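Local coordinates for dTDP-4-dehydrorhamnose 3,5-epimerase (Sulfolobus tokodaii, PDB 2B9U), which probably catalyses the epimerisation at C3' and C5' of a dTDP-4-keto-6-deoxy sugar, a step in making dTDP-L-rhamnose, at residues 63-77 with 127-141. Numbering follows the deposited sequence.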
ATOM      1  N   GLN A  63      11.630  15.570   4.942  1.00 32.56           N
ATOM      2  CA  GLN A  63      11.110  16.467   5.963  1.00 33.32           C
ATOM      3  C   GLN A  63      12.155  16.628   7.063  1.00 34.03           C
ATOM      4  O   GLN A  63      12.726  15.647   7.529  1.00 33.51           O
ATOM      5  CB  GLN A  63       9.774  15.964   6.517  1.00 32.91           C
ATOM      6  CG  GLN A  63       8.558  16.641   5.867  1.00 32.87           C
ATOM      7  CD  GLN A  63       7.208  16.021   6.210  1.00 33.40           C
ATOM      8  OE1 GLN A  63       6.258  16.151   5.430  1.00 34.44           O
ATOM      9  NE2 GLN A  63       7.110  15.345   7.361  1.00 30.51           N
ATOM     10  N   ARG A  64      12.423  17.871   7.452  1.00 35.40           N
ATOM     11  CA  ARG A  64      13.427  18.134   8.480  1.00 36.96           C
ATOM     12  C   ARG A  64      12.915  17.803   9.880  1.00 37.19           C
ATOM     13  O   ARG A  64      11.707  17.753  10.112  1.00 37.26           O
ATOM     14  CB  ARG A  64      13.958  19.583   8.397  1.00 37.48           C
ATOM     15  CG  ARG A  64      12.878  20.642   8.318  1.00 39.52           C
ATOM     16  CD  ARG A  64      13.403  22.062   8.494  1.00 43.09           C
ATOM     17  NE  ARG A  64      12.313  23.031   8.619  1.00 46.01           N
ATOM     18  CZ  ARG A  64      11.601  23.248   9.727  1.00 48.70           C
ATOM     19  NH1 ARG A  64      11.846  22.573  10.850  1.00 50.58           N
ATOM     20  NH2 ARG A  64      10.631  24.160   9.715  1.00 50.45           N
ATOM     21  N   THR A  65      13.852  17.559  10.791  1.00 37.81           N
ATOM     22  CA  THR A  65      13.578  17.372  12.218  1.00 38.68           C
ATOM     23  C   THR A  65      12.750  18.571  12.752  1.00 38.40           C
ATOM     24  O   THR A  65      13.026  19.710  12.386  1.00 38.60           O
ATOM     25  CB  THR A  65      14.931  17.150  12.950  1.00 38.89           C
ATOM     26  OG1 THR A  65      15.187  15.736  13.040  1.00 40.89           O
ATOM     27  CG2 THR A  65      14.971  17.765  14.339  1.00 39.65           C
ATOM     28  N   PRO A  66      11.726  18.330  13.601  1.00 38.01           N
ATOM     29  CA  PRO A  66      11.256  17.137  14.305  1.00 37.58           C
ATOM     30  C   PRO A  66      10.125  16.407  13.579  1.00 37.07           C
ATOM     31  O   PRO A  66       9.317  15.725  14.218  1.00 36.93           O
ATOM     32  CB  PRO A  66      10.699  17.734  15.601  1.00 37.85           C
ATOM     33  CG  PRO A  66      10.091  19.029  15.165  1.00 37.39           C
ATOM     34  CD  PRO A  66      10.880  19.495  13.933  1.00 38.15           C
ATOM     35  N   LYS A  67      10.067  16.573  12.261  1.00 36.38           N
ATOM     36  CA  LYS A  67       9.045  15.947  11.428  1.00 35.57           C
ATOM     37  C   LYS A  67       9.691  15.100  10.329  1.00 34.48           C
ATOM     38  O   LYS A  67       9.167  14.992   9.218  1.00 34.76           O
ATOM     39  CB  LYS A  67       8.122  17.015  10.830  1.00 35.73           C
ATOM     40  CG  LYS A  67       7.243  17.726  11.855  1.00 36.63           C
ATOM     41  CD  LYS A  67       6.084  16.863  12.297  1.00 36.63           C
ATOM     42  CE  LYS A  67       5.308  17.528  13.435  1.00 39.07           C
ATOM     43  NZ  LYS A  67       4.057  16.750  13.779  1.00 38.59           N
ATOM     44  N   GLU A  68      10.829  14.504  10.661  1.00 32.86           N
ATOM     45  CA  GLU A  68      11.549  13.608   9.771  1.00 31.67           C
ATOM     46  C   GLU A  68      10.760  12.322   9.492  1.00 30.15           C
ATOM     47  O   GLU A  68       9.950  11.880  10.302  1.00 29.80           O
ATOM     48  CB  GLU A  68      12.944  13.301  10.341  1.00 31.47           C
ATOM     49  CG  GLU A  68      12.992  12.366  11.570  1.00 32.81           C
ATOM     50  CD  GLU A  68      12.439  12.979  12.861  1.00 34.32           C
ATOM     51  OE1 GLU A  68      12.272  14.217  12.947  1.00 33.54           O
ATOM     52  OE2 GLU A  68      12.169  12.197  13.798  1.00 35.96           O
ATOM     53  N   GLN A  69      11.006  11.730   8.330  1.00 28.85           N
ATOM     54  CA  GLN A  69      10.251  10.574   7.889  1.00 27.21           C
ATOM     55  C   GLN A  69      11.179   9.474   7.393  1.00 26.52           C
ATOM     56  O   GLN A  69      12.179   9.746   6.736  1.00 26.54           O
ATOM     57  CB  GLN A  69       9.281  10.971   6.764  1.00 27.47           C
ATOM     58  CG  GLN A  69       8.140  11.885   7.174  1.00 25.80           C
ATOM     59  CD  GLN A  69       7.297  12.371   5.995  1.00 26.89           C
ATOM     60  OE1 GLN A  69       6.063  12.422   6.082  1.00 28.59           O
ATOM     61  NE2 GLN A  69       7.949  12.738   4.898  1.00 23.64           N
ATOM     62  N   GLY A  70      10.836   8.236   7.730  1.00 25.04           N
ATOM     63  CA  GLY A  70      11.336   7.078   7.019  1.00 23.58           C
ATOM     64  C   GLY A  70      10.351   6.712   5.930  1.00 22.33           C
ATOM     65  O   GLY A  70       9.185   7.106   5.993  1.00 22.42           O
ATOM     66  N   LYS A  71      10.823   5.986   4.921  1.00 21.33           N
ATOM     67  CA  LYS A  71      10.024   5.654   3.723  1.00 20.74           C
ATOM     68  C   LYS A  71      10.330   4.240   3.223  1.00 20.34           C
ATOM     69  O   LYS A  71      11.507   3.854   3.089  1.00 20.20           O
ATOM     70  CB  LYS A  71      10.300   6.666   2.597  1.00 20.58           C
ATOM     71  CG  LYS A  71       9.875   8.115   2.934  1.00 21.58           C
ATOM     72  CD  LYS A  71      10.243   9.074   1.836  1.00 21.68           C
ATOM     73  CE  LYS A  71      10.228  10.520   2.346  1.00 23.47           C
ATOM     74  NZ  LYS A  71      10.903  11.462   1.381  1.00 24.92           N
ATOM     75  N   ILE A  72       9.272   3.472   2.972  1.00 19.79           N
ATOM     76  CA  ILE A  72       9.369   2.193   2.283  1.00 19.62           C
ATOM     77  C   ILE A  72       8.709   2.388   0.930  1.00 19.66           C
ATOM     78  O   ILE A  72       7.516   2.694   0.847  1.00 18.53           O
ATOM     79  CB  ILE A  72       8.650   1.042   3.042  1.00 20.66           C
ATOM     80  CG1 ILE A  72       9.020   1.043   4.528  1.00 21.32           C
ATOM     81  CG2 ILE A  72       8.972  -0.297   2.391  1.00 19.72           C
ATOM     82  CD1 ILE A  72       8.126   0.129   5.374  1.00 24.10           C
ATOM     83  N   ILE A  73       9.509   2.239  -0.126  1.00 19.37           N
ATOM     84  CA  ILE A  73       9.073   2.502  -1.480  1.00 19.29           C
ATOM     85  C   ILE A  73       8.793   1.179  -2.188  1.00 19.78           C
ATOM     86  O   ILE A  73       9.625   0.268  -2.173  1.00 19.48           O
ATOM     87  CB  ILE A  73      10.166   3.289  -2.276  1.00 18.80           C
ATOM     88  CG1 ILE A  73      10.612   4.553  -1.508  1.00 17.90           C
ATOM     89  CG2 ILE A  73       9.711   3.570  -3.712  1.00 17.87           C
ATOM     90  CD1 ILE A  73       9.474   5.594  -1.135  1.00 12.49           C
ATOM     91  N   PHE A  74       7.632   1.102  -2.829  1.00 19.13           N
ATOM     92  CA  PHE A  74       7.147  -0.135  -3.435  1.00 19.27           C
ATOM     93  C   PHE A  74       6.504   0.224  -4.783  1.00 19.08           C
ATOM     94  O   PHE A  74       5.827   1.258  -4.904  1.00 19.10           O
ATOM     95  CB  PHE A  74       6.190  -0.842  -2.445  1.00 19.14           C
ATOM     96  CG  PHE A  74       5.486  -2.060  -3.005  1.00 20.25           C
ATOM     97  CD1 PHE A  74       6.206  -3.160  -3.469  1.00 20.07           C
ATOM     98  CD2 PHE A  74       4.092  -2.109  -3.042  1.00 19.43           C
ATOM     99  CE1 PHE A  74       5.548  -4.291  -3.973  1.00 19.47           C
ATOM    100  CE2 PHE A  74       3.431  -3.234  -3.546  1.00 19.51           C
ATOM    101  CZ  PHE A  74       4.159  -4.322  -4.021  1.00 18.36           C
ATOM    102  N   VAL A  75       6.772  -0.598  -5.794  1.00 18.80           N
ATOM    103  CA  VAL A  75       6.328  -0.373  -7.177  1.00 18.51           C
ATOM    104  C   VAL A  75       5.481  -1.538  -7.710  1.00 18.68           C
ATOM    105  O   VAL A  75       6.009  -2.458  -8.355  1.00 19.41           O
ATOM    106  CB  VAL A  75       7.538  -0.083  -8.127  1.00 18.97           C
ATOM    107  CG1 VAL A  75       7.055   0.291  -9.539  1.00 18.00           C
ATOM    108  CG2 VAL A  75       8.417   1.037  -7.529  1.00 18.23           C
ATOM    109  N   PRO A  76       4.170  -1.532  -7.402  1.00 19.02           N
ATOM    110  CA  PRO A  76       3.264  -2.566  -7.930  1.00 19.63           C
ATOM    111  C   PRO A  76       3.022  -2.541  -9.451  1.00 19.42           C
ATOM    112  O   PRO A  76       2.578  -3.553  -9.996  1.00 19.20           O
ATOM    113  CB  PRO A  76       1.951  -2.330  -7.149  1.00 19.08           C
ATOM    114  CG  PRO A  76       2.040  -0.928  -6.695  1.00 18.24           C
ATOM    115  CD  PRO A  76       3.477  -0.619  -6.472  1.00 18.42           C
ATOM    116  N   LYS A  77       3.274  -1.412 -10.120  1.00 19.97           N
ATOM    117  CA  LYS A  77       3.182  -1.352 -11.586  1.00 20.42           C
ATOM    118  C   LYS A  77       4.295  -0.472 -12.159  1.00 20.41           C
ATOM    119  O   LYS A  77       4.567   0.581 -11.634  1.00 19.26           O
ATOM    120  CB  LYS A  77       1.803  -0.854 -12.041  1.00 21.22           C
ATOM    121  CG  LYS A  77       1.548  -0.929 -13.568  1.00 23.42           C
ATOM    122  CD  LYS A  77       0.091  -0.580 -13.901  1.00 28.23           C
ATOM    123  CE  LYS A  77      -0.326  -1.090 -15.307  1.00 28.43           C
ATOM    124  NZ  LYS A  77       0.416  -0.364 -16.403  1.00 31.26           N
ATOM    125  N   ILE A 127       3.254   3.080 -10.973  1.00 19.34           N
ATOM    126  CA  ILE A 127       2.588   3.321  -9.701  1.00 19.81           C
ATOM    127  C   ILE A 127       3.560   3.039  -8.576  1.00 20.10           C
ATOM    128  O   ILE A 127       4.080   1.906  -8.422  1.00 20.47           O
ATOM    129  CB  ILE A 127       1.329   2.442  -9.521  1.00 19.88           C
ATOM    130  CG1 ILE A 127       0.290   2.769 -10.601  1.00 20.55           C
ATOM    131  CG2 ILE A 127       0.718   2.643  -8.131  1.00 18.86           C
ATOM    132  CD1 ILE A 127      -0.683   1.641 -10.856  1.00 21.55           C
ATOM    133  N   VAL A 128       3.789   4.076  -7.787  1.00 19.21           N
ATOM    134  CA  VAL A 128       4.640   3.987  -6.626  1.00 19.16           C
ATOM    135  C   VAL A 128       3.765   4.154  -5.389  1.00 19.32           C
ATOM    136  O   VAL A 128       2.891   5.035  -5.346  1.00 19.78           O
ATOM    137  CB  VAL A 128       5.775   5.060  -6.710  1.00 18.64           C
ATOM    138  CG1 VAL A 128       6.649   5.084  -5.468  1.00 19.22           C
ATOM    139  CG2 VAL A 128       6.620   4.805  -7.937  1.00 18.19           C
ATOM    140  N   ILE A 129       3.989   3.277  -4.417  1.00 18.93           N
ATOM    141  CA  ILE A 129       3.402   3.353  -3.081  1.00 19.50           C
ATOM    142  C   ILE A 129       4.495   3.750  -2.107  1.00 19.18           C
ATOM    143  O   ILE A 129       5.607   3.203  -2.134  1.00 18.35           O
ATOM    144  CB  ILE A 129       2.799   1.988  -2.633  1.00 18.84           C
ATOM    145  CG1 ILE A 129       1.862   1.437  -3.709  1.00 22.11           C
ATOM    146  CG2 ILE A 129       2.111   2.100  -1.249  1.00 20.07           C
ATOM    147  CD1 ILE A 129       0.422   1.791  -3.595  1.00 22.71           C
ATOM    148  N   TYR A 130       4.183   4.716  -1.250  1.00 19.27           N
ATOM    149  CA  TYR A 130       5.126   5.141  -0.214  1.00 19.68           C
ATOM    150  C   TYR A 130       4.558   4.774   1.156  1.00 19.73           C
ATOM    151  O   TYR A 130       3.519   5.320   1.556  1.00 20.19           O
ATOM    152  CB  TYR A 130       5.336   6.666  -0.268  1.00 19.43           C
ATOM    153  CG  TYR A 130       5.488   7.333  -1.630  1.00 19.64           C
ATOM    154  CD1 TYR A 130       4.431   7.385  -2.545  1.00 19.33           C
ATOM    155  CD2 TYR A 130       6.679   7.979  -1.974  1.00 20.99           C
ATOM    156  CE1 TYR A 130       4.569   8.041  -3.779  1.00 19.44           C
ATOM    157  CE2 TYR A 130       6.829   8.642  -3.203  1.00 21.64           C
ATOM    158  CZ  TYR A 130       5.770   8.661  -4.099  1.00 21.31           C
ATOM    159  OH  TYR A 130       5.910   9.315  -5.304  1.00 21.10           O
ATOM    160  N   PHE A 131       5.197   3.858   1.877  1.00 19.90           N
ATOM    161  CA  PHE A 131       4.798   3.608   3.257  1.00 20.92           C
ATOM    162  C   PHE A 131       5.642   4.511   4.131  1.00 21.87           C
ATOM    163  O   PHE A 131       6.880   4.410   4.125  1.00 22.14           O
ATOM    164  CB  PHE A 131       4.966   2.145   3.655  1.00 20.71           C
ATOM    165  CG  PHE A 131       4.257   1.185   2.749  1.00 20.85           C
ATOM    166  CD1 PHE A 131       2.883   0.992   2.859  1.00 22.88           C
ATOM    167  CD2 PHE A 131       4.965   0.462   1.794  1.00 18.96           C
ATOM    168  CE1 PHE A 131       2.225   0.088   2.014  1.00 22.54           C
ATOM    169  CE2 PHE A 131       4.321  -0.429   0.944  1.00 20.12           C
ATOM    170  CZ  PHE A 131       2.946  -0.620   1.060  1.00 22.03           C
ATOM    171  N   ILE A 132       4.981   5.421   4.844  1.00 22.20           N
ATOM    172  CA  ILE A 132       5.681   6.514   5.548  1.00 23.03           C
ATOM    173  C   ILE A 132       5.681   6.268   7.051  1.00 23.76           C
ATOM    174  O   ILE A 132       4.634   5.957   7.650  1.00 24.64           O
ATOM    175  CB  ILE A 132       5.102   7.923   5.154  1.00 23.06           C
ATOM    176  CG1 ILE A 132       5.413   8.219   3.692  1.00 23.76           C
ATOM    177  CG2 ILE A 132       5.674   9.085   6.020  1.00 22.55           C
ATOM    178  CD1 ILE A 132       4.438   9.173   3.052  1.00 28.18           C
ATOM    179  N   THR A 133       6.870   6.353   7.646  1.00 24.49           N
ATOM    180  CA  THR A 133       7.043   6.126   9.081  1.00 24.69           C
ATOM    181  C   THR A 133       7.471   7.430   9.743  1.00 25.30           C
ATOM    182  O   THR A 133       7.792   8.409   9.053  1.00 25.68           O
ATOM    183  CB  THR A 133       8.087   5.011   9.378  1.00 24.77           C
ATOM    184  OG1 THR A 133       9.405   5.502   9.110  1.00 23.66           O
ATOM    185  CG2 THR A 133       7.824   3.734   8.532  1.00 23.81           C
ATOM    186  N   HIS A 134       7.433   7.442  11.074  1.00 26.83           N
ATOM    187  CA  HIS A 134       7.924   8.545  11.932  1.00 27.99           C
ATOM    188  C   HIS A 134       6.965   9.718  12.089  1.00 28.81           C
ATOM    189  O   HIS A 134       6.485   9.988  13.195  1.00 29.52           O
ATOM    190  CB  HIS A 134       9.317   9.047  11.499  1.00 27.90           C
ATOM    191  CG  HIS A 134      10.425   8.091  11.797  1.00 27.98           C
ATOM    192  ND1 HIS A 134      10.589   6.910  11.107  1.00 27.02           N
ATOM    193  CD2 HIS A 134      11.435   8.145  12.702  1.00 29.60           C
ATOM    194  CE1 HIS A 134      11.656   6.277  11.567  1.00 29.28           C
ATOM    195  NE2 HIS A 134      12.184   7.002  12.539  1.00 30.22           N
ATOM    196  N   ASN A 135       6.687  10.407  10.992  1.00 29.89           N
ATOM    197  CA  ASN A 135       5.871  11.616  11.008  1.00 30.99           C
ATOM    198  C   ASN A 135       5.088  11.805   9.737  1.00 32.09           C
ATOM    199  O   ASN A 135       5.573  11.495   8.652  1.00 32.19           O
ATOM    200  CB  ASN A 135       6.746  12.842  11.224  1.00 30.86           C
ATOM    201  CG  ASN A 135       7.241  12.937  12.638  1.00 31.62           C
ATOM    202  OD1 ASN A 135       6.447  13.047  13.578  1.00 31.32           O
ATOM    203  ND2 ASN A 135       8.550  12.852  12.807  1.00 32.03           N
ATOM    204  N   GLU A 136       3.879  12.335   9.875  1.00 32.89           N
ATOM    205  CA  GLU A 136       3.027  12.602   8.735  1.00 34.27           C
ATOM    206  C   GLU A 136       3.548  13.751   7.871  1.00 34.98           C
ATOM    207  O   GLU A 136       4.530  14.417   8.213  1.00 35.23           O
ATOM    208  CB  GLU A 136       1.603  12.893   9.208  1.00 34.54           C
ATOM    209  CG  GLU A 136       0.938  11.707   9.868  1.00 36.82           C
ATOM    210  CD  GLU A 136      -0.498  11.984  10.284  1.00 39.73           C
ATOM    211  OE1 GLU A 136      -1.089  13.005   9.837  1.00 40.97           O
ATOM    212  OE2 GLU A 136      -1.026  11.169  11.072  1.00 41.02           O
ATOM    213  N   TYR A 137       2.894  13.928   6.728  1.00 35.73           N
ATOM    214  CA  TYR A 137       2.971  15.119   5.905  1.00 36.68           C
ATOM    215  C   TYR A 137       2.957  16.366   6.774  1.00 37.59           C
ATOM    216  O   TYR A 137       2.058  16.549   7.610  1.00 37.80           O
ATOM    217  CB  TYR A 137       1.756  15.123   4.995  1.00 36.67           C
ATOM    218  CG  TYR A 137       1.575  16.324   4.091  1.00 37.27           C
ATOM    219  CD1 TYR A 137       2.609  16.788   3.279  1.00 38.02           C
ATOM    220  CD2 TYR A 137       0.339  16.958   4.007  1.00 37.79           C
ATOM    221  CE1 TYR A 137       2.415  17.880   2.425  1.00 38.96           C
ATOM    222  CE2 TYR A 137       0.136  18.040   3.154  1.00 38.61           C
ATOM    223  CZ  TYR A 137       1.172  18.490   2.368  1.00 37.86           C
ATOM    224  OH  TYR A 137       0.970  19.569   1.548  1.00 38.75           O
ATOM    225  N   SER A 138       3.975  17.200   6.594  1.00 38.27           N
ATOM    226  CA  SER A 138       4.100  18.455   7.333  1.00 39.29           C
ATOM    227  C   SER A 138       4.823  19.473   6.453  1.00 39.52           C
ATOM    228  O   SER A 138       6.059  19.525   6.447  1.00 39.80           O
ATOM    229  CB  SER A 138       4.849  18.245   8.657  1.00 39.45           C
ATOM    230  OG  SER A 138       4.950  19.450   9.399  1.00 40.03           O
ATOM    231  N   PRO A 139       4.050  20.263   5.684  1.00 39.76           N
ATOM    232  CA  PRO A 139       4.566  21.314   4.794  1.00 40.02           C
ATOM    233  C   PRO A 139       5.595  22.295   5.404  1.00 40.30           C
ATOM    234  O   PRO A 139       6.569  22.632   4.719  1.00 40.64           O
ATOM    235  CB  PRO A 139       3.303  22.050   4.354  1.00 40.02           C
ATOM    236  CG  PRO A 139       2.240  21.016   4.425  1.00 40.10           C
ATOM    237  CD  PRO A 139       2.581  20.158   5.604  1.00 39.72           C
ATOM    238  N   PRO A 140       5.390  22.764   6.662  1.00 40.39           N
ATOM    239  CA  PRO A 140       6.415  23.659   7.217  1.00 40.32           C
ATOM    240  C   PRO A 140       7.825  23.052   7.285  1.00 40.49           C
ATOM    241  O   PRO A 140       8.813  23.798   7.255  1.00 40.58           O
ATOM    242  CB  PRO A 140       5.894  23.958   8.630  1.00 40.34           C
ATOM    243  CG  PRO A 140       4.408  23.761   8.530  1.00 40.40           C
ATOM    244  CD  PRO A 140       4.272  22.581   7.615  1.00 40.31           C
ATOM    245  N   HIS A 141       7.906  21.722   7.353  1.00 40.46           N
ATOM    246  CA  HIS A 141       9.174  21.010   7.511  1.00 40.58           C
ATOM    247  C   HIS A 141       9.717  20.382   6.207  1.00 40.28           C
ATOM    248  O   HIS A 141      10.791  19.767   6.204  1.00 39.93           O
ATOM    249  CB  HIS A 141       9.033  19.945   8.600  1.00 41.21           C
ATOM    250  CG  HIS A 141       8.559  20.487   9.910  1.00 42.36           C
ATOM    251  ND1 HIS A 141       7.237  20.795  10.151  1.00 44.96           N
ATOM    252  CD2 HIS A 141       9.228  20.776  11.050  1.00 45.05           C
ATOM    253  CE1 HIS A 141       7.112  21.249  11.388  1.00 45.75           C
ATOM    254  NE2 HIS A 141       8.306  21.246  11.955  1.00 44.44           N
TER
HETATM  255  O   HOH W   1       9.988  11.652  15.334  1.00 49.22           O
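Strands 70-75 and 127-133, neighbours in the larger antiparallel sheet, pair with their axes 4.7 Å apart, and the loops that follow Gln63 and Thr133 pack on each other beyond the strand ends. Ile72 and Phe131 form a hydrogen-bonded pair, each N 2.8 Å from the other's O. Past Phe74 and Ile129 a beta bulge shifts the register by one, bringing Lys77 opposite Ile127. On one face the Phe131 ring approaches Phe74 obliquely, CE2 3.9 Å from Phe74 CB; on the other, Ile73 CD1 meets Tyr130 CD2. Strands 109-112 and 44-52 flank the pair in a sheet of the flattened jelly-roll (cupin) barrel. In the loops, the Gln63 amide bridges two backbones: NE2 donates in its own plane to Glu136 O (2.9 Å, 170°) and Lys67 O, while OE1 accepts from Ser138 N at 2.8 Å. Replacing Gln63 with alanine is likely to leave all three without this mate and cost the turn holding Tyr137, predicted to stack on the substrate's thymine, one of its ties. With CG anti to its carbonyl carbon (chi1 -68°), Lys67 lays that methylene over the His141 ring face, 3.4 Å from the centroid, a CH-pi contact. Asn135 ND2 reaches Glu68 O on a lone pair.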